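Local coordinates for cobalamin biosynthesis protein (cbiD) (Archaeoglobus fulgidus, PDB 1SR8) that probably methylates C-1 of cobalt-precorrin-5B, using S-adenosyl-L-methionine, to give cobalt-precorrin-6A in the anaerobic route to adenosylcobalamin, at residues A82-G94 with T101-T113. Numbering follows the deposited sequence.
Sequences AEKGFARVRKFSG and TNGIIFEAEVCET
Ile-105 lies between two arginines, its CD1 over the centre of the Arg-90 guanidinium, 3.5 Å above the plane, and its CG2 over one face of the Arg-88 guanidinium. With CG anti to the backbone N (chi1 -172°) and the chain extended to NE, Arg-88 runs beside Glu-107, where NH1 forms a salt bridge of 2.7 Å to Glu-107 OE2. That oxygen sits at the guanidinium edge, although the two planes are turned 74° apart, and also lies in the plane of the Phe-86 ring, at its CZ edge; Glu-107 OE1 is taken by Arg-120. A leucine in place of Arg-88 would probably leave Glu-107 OE2 without its charged mate and Ile-105 CG2 without the flat group it packs on. Phe-86, Arg-88, Arg-90, Ile-105 and Glu-107 share one face of an antiparallel ladder, strands 86-90 and 105-111 at 159°, in the middle of a six-stranded mixed sheet. The other face carries Ala-87, Val-89, Phe-106 and Ala-108; the CB atoms of Ala-87 and Ala-108 lie 4.4 Å apart, and Phe-106 and Ala-108 touch helix 44-57. Paired bonds such as Val-89 N to Phe-106 O (2.8 Å) set the register. At the end of strand 86-90, the bend of Arg-90 at chi3 brings NH1 to Gly-103 O at 2.7 Å. Past the strands, the extended Lys-91 places NZ 2.8 Å from Thr-101 OG1 and in a salt bridge with Asp-99, while Ser-93 N reaches Asn-102 OD1 from above its carbonyl plane.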
loop_
_atom_site.group_PDB
_atom_site.type_symbol
_atom_site.label_atom_id
_atom_site.label_comp_id
_atom_site.label_asym_id
_atom_site.label_seq_id
_atom_site.Cartn_x
_atom_site.Cartn_y
_atom_site.Cartn_z
ATOM N N ALA A 82 2.639 22.739 4.010
ATOM C CA ALA A 82 2.128 23.452 2.851
ATOM C C ALA A 82 1.980 24.952 3.083
ATOM O O ALA A 82 1.715 25.397 4.201
ATOM C CB ALA A 82 0.787 22.855 2.441
ATOM N N GLU A 83 2.148 25.727 2.015
ATOM C CA GLU A 83 2.015 27.175 2.102
ATOM C C GLU A 83 1.847 27.825 0.736
ATOM O O GLU A 83 2.696 27.680 -0.140
ATOM C CB GLU A 83 3.231 27.772 2.809
ATOM C CG GLU A 83 3.113 29.260 3.067
ATOM C CD GLU A 83 4.328 29.820 3.768
ATOM O OE1 GLU A 83 4.600 29.401 4.917
ATOM O OE2 GLU A 83 5.014 30.675 3.166
ATOM N N LYS A 84 0.737 28.535 0.566
ATOM C CA LYS A 84 0.426 29.243 -0.676
ATOM C C LYS A 84 0.613 28.458 -1.970
ATOM O O LYS A 84 1.391 28.863 -2.840
ATOM C CB LYS A 84 1.247 30.533 -0.761
ATOM C CG LYS A 84 0.981 31.526 0.362
ATOM C CD LYS A 84 1.646 32.871 0.079
ATOM C CE LYS A 84 3.172 32.782 0.078
ATOM N NZ LYS A 84 3.738 32.534 1.441
ATOM N N GLY A 85 -0.093 27.339 -2.102
ATOM C CA GLY A 85 0.007 26.557 -3.320
ATOM C C GLY A 85 1.186 25.612 -3.428
ATOM O O GLY A 85 1.357 24.956 -4.456
ATOM N N PHE A 86 2.010 25.533 -2.387
ATOM C CA PHE A 86 3.154 24.634 -2.413
ATOM C C PHE A 86 3.059 23.683 -1.233
ATOM O O PHE A 86 2.687 24.091 -0.134
ATOM C CB PHE A 86 4.453 25.424 -2.319
ATOM C CG PHE A 86 5.686 24.563 -2.342
ATOM C CD1 PHE A 86 6.147 24.017 -3.534
ATOM C CD2 PHE A 86 6.372 24.279 -1.166
ATOM C CE1 PHE A 86 7.273 23.201 -3.553
ATOM C CE2 PHE A 86 7.498 23.464 -1.173
ATOM C CZ PHE A 86 7.950 22.924 -2.365
ATOM N N ALA A 87 3.385 22.415 -1.457
ATOM C CA ALA A 87 3.336 21.423 -0.381
ATOM C C ALA A 87 4.500 20.449 -0.448
ATOM O O ALA A 87 5.007 20.128 -1.515
ATOM C CB ALA A 87 2.019 20.656 -0.414
ATOM N N ARG A 88 4.912 19.984 0.719
ATOM C CA ARG A 88 6.021 19.056 0.857
ATOM C C ARG A 88 5.519 17.976 1.812
ATOM O O ARG A 88 5.099 18.285 2.930
ATOM C CB ARG A 88 7.206 19.804 1.464
ATOM C CG ARG A 88 8.495 19.043 1.494
ATOM C CD ARG A 88 9.585 19.832 2.216
ATOM N NE ARG A 88 10.871 19.139 2.159
ATOM C CZ ARG A 88 11.643 19.068 1.074
ATOM N NH1 ARG A 88 11.263 19.664 -0.053
ATOM N NH2 ARG A 88 12.784 18.380 1.111
ATOM N N VAL A 89 5.539 16.720 1.375
ATOM C CA VAL A 89 5.061 15.621 2.219
ATOM C C VAL A 89 6.028 14.457 2.171
ATOM O O VAL A 89 6.469 14.053 1.104
ATOM C CB VAL A 89 3.676 15.117 1.764
ATOM C CG1 VAL A 89 3.141 14.104 2.762
ATOM C CG2 VAL A 89 2.712 16.281 1.624
ATOM N N ARG A 90 6.354 13.910 3.332
ATOM C CA ARG A 90 7.290 12.801 3.402
ATOM C C ARG A 90 6.525 11.493 3.578
ATOM O O ARG A 90 5.603 11.400 4.389
ATOM C CB ARG A 90 8.253 13.010 4.585
ATOM C CG ARG A 90 9.503 12.122 4.594
ATOM C CD ARG A 90 10.372 12.381 5.844
ATOM N NE ARG A 90 10.958 13.722 5.884
ATOM C CZ ARG A 90 11.992 14.115 5.145
ATOM N NH1 ARG A 90 12.571 13.273 4.301
ATOM N NH2 ARG A 90 12.450 15.358 5.242
ATOM N N LYS A 91 6.896 10.488 2.798
ATOM C CA LYS A 91 6.256 9.189 2.907
ATOM C C LYS A 91 6.823 8.438 4.108
ATOM O O LYS A 91 8.027 8.515 4.386
ATOM C CB LYS A 91 6.519 8.345 1.663
ATOM C CG LYS A 91 6.319 6.865 1.936
ATOM C CD LYS A 91 6.600 5.986 0.752
ATOM C CE LYS A 91 6.523 4.532 1.190
ATOM N NZ LYS A 91 6.804 3.576 0.094
ATOM N N PHE A 92 5.964 7.718 4.822
ATOM C CA PHE A 92 6.429 6.910 5.944
ATOM C C PHE A 92 5.976 5.484 5.705
ATOM O O PHE A 92 4.872 5.252 5.211
ATOM C CB PHE A 92 5.917 7.452 7.286
ATOM C CG PHE A 92 4.423 7.457 7.440
ATOM C CD1 PHE A 92 3.744 6.307 7.827
ATOM C CD2 PHE A 92 3.701 8.638 7.265
ATOM C CE1 PHE A 92 2.366 6.327 8.047
ATOM C CE2 PHE A 92 2.323 8.673 7.480
ATOM C CZ PHE A 92 1.650 7.511 7.875
ATOM N N SER A 93 6.839 4.529 6.033
ATOM C CA SER A 93 6.531 3.119 5.820
ATOM C C SER A 93 6.121 2.329 7.070
ATOM O O SER A 93 6.058 1.106 7.033
ATOM C CB SER A 93 7.728 2.440 5.149
ATOM O OG SER A 93 8.094 3.126 3.957
ATOM N N GLY A 94 5.824 3.017 8.166
ATOM C CA GLY A 94 5.433 2.316 9.375
ATOM C C GLY A 94 6.515 1.357 9.835
ATOM O O GLY A 94 7.700 1.683 9.772
ATOM N N THR A 101 11.848 3.553 -0.274
ATOM C CA THR A 101 11.345 4.914 -0.441
ATOM C C THR A 101 10.767 5.502 0.835
ATOM O O THR A 101 10.109 6.541 0.806
ATOM C CB THR A 101 10.274 5.024 -1.558
ATOM O OG1 THR A 101 9.152 4.192 -1.250
ATOM C CG2 THR A 101 10.855 4.612 -2.892
ATOM N N ASN A 102 10.995 4.842 1.962
ATOM C CA ASN A 102 10.506 5.374 3.230
ATOM C C ASN A 102 11.211 6.723 3.405
ATOM O O ASN A 102 12.371 6.871 3.029
ATOM C CB ASN A 102 10.863 4.417 4.378
ATOM C CG ASN A 102 10.617 5.022 5.753
ATOM O OD1 ASN A 102 9.543 5.542 6.045
ATOM N ND2 ASN A 102 11.621 4.942 6.611
ATOM N N GLY A 103 10.504 7.716 3.933
ATOM C CA GLY A 103 11.113 9.023 4.127
ATOM C C GLY A 103 11.326 9.874 2.881
ATOM O O GLY A 103 11.811 11.001 2.979
ATOM N N ILE A 104 10.960 9.364 1.705
ATOM C CA ILE A 104 11.138 10.129 0.474
ATOM C C ILE A 104 10.154 11.307 0.395
ATOM O O ILE A 104 8.975 11.174 0.726
ATOM C CB ILE A 104 10.986 9.217 -0.764
ATOM C CG1 ILE A 104 11.832 9.769 -1.910
ATOM C CG2 ILE A 104 9.524 9.121 -1.184
ATOM C CD1 ILE A 104 12.134 8.760 -2.977
ATOM N N ILE A 105 10.644 12.466 -0.035
ATOM C CA ILE A 105 9.802 13.650 -0.131
ATOM C C ILE A 105 9.026 13.796 -1.435
ATOM O O ILE A 105 9.550 13.565 -2.526
ATOM C CB ILE A 105 10.627 14.939 0.052
ATOM C CG1 ILE A 105 11.111 15.062 1.497
ATOM C CG2 ILE A 105 9.791 16.149 -0.324
ATOM C CD1 ILE A 105 10.006 15.327 2.485
ATOM N N PHE A 106 7.768 14.200 -1.295
ATOM C CA PHE A 106 6.883 14.455 -2.427
ATOM C C PHE A 106 6.532 15.934 -2.401
ATOM O O PHE A 106 6.144 16.465 -1.362
ATOM C CB PHE A 106 5.590 13.636 -2.318
ATOM C CG PHE A 106 5.673 12.287 -2.969
ATOM C CD1 PHE A 106 5.107 12.070 -4.217
ATOM C CD2 PHE A 106 6.342 11.242 -2.347
ATOM C CE1 PHE A 106 5.209 10.828 -4.837
ATOM C CE2 PHE A 106 6.448 10.003 -2.958
ATOM C CZ PHE A 106 5.882 9.795 -4.203
ATOM N N GLU A 107 6.684 16.604 -3.536
ATOM C CA GLU A 107 6.345 18.017 -3.613
ATOM C C GLU A 107 5.209 18.206 -4.604
ATOM O O GLU A 107 5.161 17.548 -5.649
ATOM C CB GLU A 107 7.544 18.855 -4.066
ATOM C CG GLU A 107 8.786 18.715 -3.221
ATOM C CD GLU A 107 9.808 19.789 -3.545
ATOM O OE1 GLU A 107 9.963 20.124 -4.742
ATOM O OE2 GLU A 107 10.462 20.294 -2.607
ATOM N N ALA A 108 4.295 19.108 -4.258
ATOM C CA ALA A 108 3.148 19.425 -5.101
ATOM C C ALA A 108 3.059 20.935 -5.251
ATOM O O ALA A 108 3.154 21.681 -4.268
ATOM C CB ALA A 108 1.862 18.886 -4.482
ATOM N N GLU A 109 2.862 21.382 -6.482
ATOM C CA GLU A 109 2.771 22.804 -6.761
ATOM C C GLU A 109 1.539 23.096 -7.606
ATOM O O GLU A 109 1.333 22.445 -8.627
ATOM C CB GLU A 109 4.028 23.249 -7.516
ATOM C CG GLU A 109 4.087 24.727 -7.830
ATOM C CD GLU A 109 4.997 25.482 -6.881
ATOM O OE1 GLU A 109 4.527 26.457 -6.248
ATOM O OE2 GLU A 109 6.186 25.096 -6.778
ATOM N N VAL A 110 0.722 24.059 -7.179
ATOM C CA VAL A 110 -0.470 24.435 -7.940
ATOM C C VAL A 110 -0.003 25.181 -9.179
ATOM O O VAL A 110 0.926 25.980 -9.109
ATOM C CB VAL A 110 -1.434 25.382 -7.147
ATOM C CG1 VAL A 110 -1.930 24.707 -5.883
ATOM C CG2 VAL A 110 -0.741 26.693 -6.826
ATOM N N CYS A 111 -0.627 24.914 -10.318
ATOM C CA CYS A 111 -0.244 25.596 -11.540
ATOM C C CYS A 111 -1.475 26.131 -12.262
ATOM O O CYS A 111 -2.604 25.857 -11.854
ATOM C CB CYS A 111 0.595 24.665 -12.442
ATOM S SG CYS A 111 -0.130 23.110 -13.001
ATOM N N GLU A 112 -1.260 26.913 -13.315
ATOM C CA GLU A 112 -2.361 27.499 -14.076
ATOM C C GLU A 112 -3.178 26.497 -14.878
ATOM O O GLU A 112 -4.408 26.521 -14.850
ATOM C CB GLU A 112 -1.831 28.578 -15.021
ATOM C CG GLU A 112 -1.285 29.786 -14.297
ATOM C CD GLU A 112 -2.343 30.476 -13.488
ATOM O OE1 GLU A 112 -3.273 31.039 -14.098
ATOM O OE2 GLU A 112 -2.255 30.448 -12.246
ATOM N N THR A 113 -2.497 25.626 -15.608
ATOM C CA THR A 113 -3.188 24.640 -16.422
ATOM C C THR A 113 -3.834 23.539 -15.571
ATOM O O THR A 113 -3.157 22.800 -14.858
ATOM C CB THR A 113 -2.212 24.050 -17.459
ATOM O OG1 THR A 113 -2.734 22.822 -17.985
ATOM C CG2 THR A 113 -0.861 23.831 -16.830
#